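Local coordinates for TIR-NB-LRR type resistance protein RPV1 (Vitis rotundifolia, PDB 5KU7) that belongs to the TIR-NB-LRR class of plant disease-resistance proteins, here as its TIR domain, a family that takes part in immune signalling, at residues E48-P52 with E53-A57. Numbering follows the deposited sequence.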
loop_
_atom_site.group_PDB
_atom_site.type_symbol
_atom_site.label_atom_id
_atom_site.label_comp_id
_atom_site.label_asym_id
_atom_site.label_seq_id
_atom_site.Cartn_x
_atom_site.Cartn_y
_atom_site.Cartn_z
ATOM N N GLU A 48 -9.115 9.948 27.074
ATOM C CA GLU A 48 -8.085 10.945 26.810
ATOM C C GLU A 48 -6.674 10.384 26.954
ATOM O O GLU A 48 -5.762 10.791 26.240
ATOM C CB GLU A 48 -8.265 12.145 27.749
ATOM C CG GLU A 48 -7.157 13.190 27.660
ATOM C CD GLU A 48 -7.474 14.445 28.450
ATOM O OE1 GLU A 48 -8.442 15.149 28.087
ATOM O OE2 GLU A 48 -6.761 14.732 29.436
ATOM N N ALA A 49 -6.496 9.475 27.901
ATOM C CA ALA A 49 -5.179 8.920 28.192
ATOM C C ALA A 49 -4.927 7.642 27.416
ATOM O O ALA A 49 -5.837 6.839 27.207
ATOM C CB ALA A 49 -5.029 8.662 29.688
ATOM N N ILE A 50 -3.677 7.445 27.019
ATOM C CA ILE A 50 -3.307 6.273 26.236
ATOM C C ILE A 50 -3.589 4.996 27.026
ATOM O O ILE A 50 -3.441 4.969 28.251
ATOM C CB ILE A 50 -1.838 6.331 25.836
ATOM C CG1 ILE A 50 -1.524 5.230 24.838
ATOM C CG2 ILE A 50 -0.946 6.202 27.061
ATOM C CD1 ILE A 50 -0.110 5.301 24.314
ATOM N N ALA A 51 -4.020 3.955 26.316
ATOM C CA ALA A 51 -4.392 2.690 26.934
ATOM C C ALA A 51 -3.200 1.974 27.561
ATOM O O ALA A 51 -2.154 1.842 26.932
ATOM C CB ALA A 51 -5.068 1.791 25.914
ATOM N N PRO A 52 -3.362 1.508 28.814
ATOM C CA PRO A 52 -2.331 0.754 29.525
ATOM C C PRO A 52 -1.899 -0.493 28.776
ATOM O O PRO A 52 -0.734 -0.855 28.870
ATOM C CB PRO A 52 -3.014 0.383 30.856
ATOM C CG PRO A 52 -4.039 1.437 31.050
ATOM C CD PRO A 52 -4.529 1.783 29.667
ATOM N N GLU A 53 -2.823 -1.149 28.079
ATOM C CA GLU A 53 -2.494 -2.323 27.270
ATOM C C GLU A 53 -1.396 -1.995 26.238
ATOM O O GLU A 53 -0.556 -2.843 25.918
ATOM C CB GLU A 53 -3.751 -2.862 26.558
ATOM C CG GLU A 53 -3.454 -3.846 25.408
ATOM C CD GLU A 53 -4.704 -4.337 24.649
ATOM O OE1 GLU A 53 -5.828 -4.195 25.178
ATOM O OE2 GLU A 53 -4.547 -4.877 23.522
ATOM N N LEU A 54 -1.392 -0.763 25.737
ATOM C CA LEU A 54 -0.423 -0.356 24.729
ATOM C C LEU A 54 0.974 -0.137 25.320
ATOM O O LEU A 54 1.986 -0.556 24.732
ATOM C CB LEU A 54 -0.890 0.915 24.016
ATOM C CG LEU A 54 -2.053 0.813 23.012
ATOM C CD1 LEU A 54 -2.295 2.138 22.301
ATOM C CD2 LEU A 54 -1.805 -0.293 21.985
ATOM N N LEU A 55 1.024 0.525 26.474
ATOM C CA LEU A 55 2.285 0.770 27.153
ATOM C C LEU A 55 2.891 -0.559 27.590
ATOM O O LEU A 55 4.103 -0.749 27.528
ATOM C CB LEU A 55 2.102 1.705 28.359
ATOM C CG LEU A 55 1.630 3.148 28.112
ATOM C CD1 LEU A 55 1.596 3.954 29.406
ATOM C CD2 LEU A 55 2.455 3.862 27.062
ATOM N N LYS A 56 2.038 -1.473 28.047
ATOM C CA LYS A 56 2.489 -2.809 28.420
ATOM C C LYS A 56 3.049 -3.515 27.180
ATOM O O LYS A 56 4.074 -4.183 27.230
ATOM C CB LYS A 56 1.344 -3.616 29.027
ATOM C CG LYS A 56 1.771 -4.856 29.798
ATOM C CD LYS A 56 0.599 -5.464 30.546
ATOM C CE LYS A 56 1.015 -6.712 31.312
ATOM N NZ LYS A 56 1.392 -7.826 30.403
ATOM N N ALA A 57 2.357 -3.351 26.065
ATOM C CA ALA A 57 2.731 -4.010 24.822
ATOM C C ALA A 57 4.130 -3.592 24.351
ATOM O O ALA A 57 4.947 -4.433 23.956
ATOM C CB ALA A 57 1.699 -3.701 23.753
#
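The carbonyl oxygen of A51 takes two backbone N-H groups, from L54 N at 3.0 Å and, more weakly, from L55 N at 3.5 Å. This marks the start of helix 52-59 in the flavodoxin-like TIR fold, with A51 as N-cap and P52 as the first helical residue. The L54 bond spans three residues, its N-H...O angle is bent to 139°, and the amide stands well above the A51 carbonyl plane, not on a lone pair; the weak L55 bond spans four. One residue on, the helical pattern is regular: K56 N reaches P52 O at 3.0 Å with a much straighter N-H...O angle of 163°. First-turn amides have no carbonyl one turn earlier to bond, so the hydrogen-less nitrogen of P52 costs no helical bond.

Ahead of the cap, the extended I50 side chain reaches forward to the first turn. With its CG1 anti to the backbone N (chi1 -171°), it lies obliquely across both leucines; CG1 meets L54 CD1 at 4.1 Å, while CG2 faces both methyls of L55. Helix 76-91 covers this face, with W77 against I50, E81 against L54 and K84 against L55. The polar ends turn elsewhere: E53 forms a salt bridge with R45 of the preceding loop, and K56 one with E60. The I50-L55 contact closes with I50 CD1 lying 4.0 Å from L55 CD2.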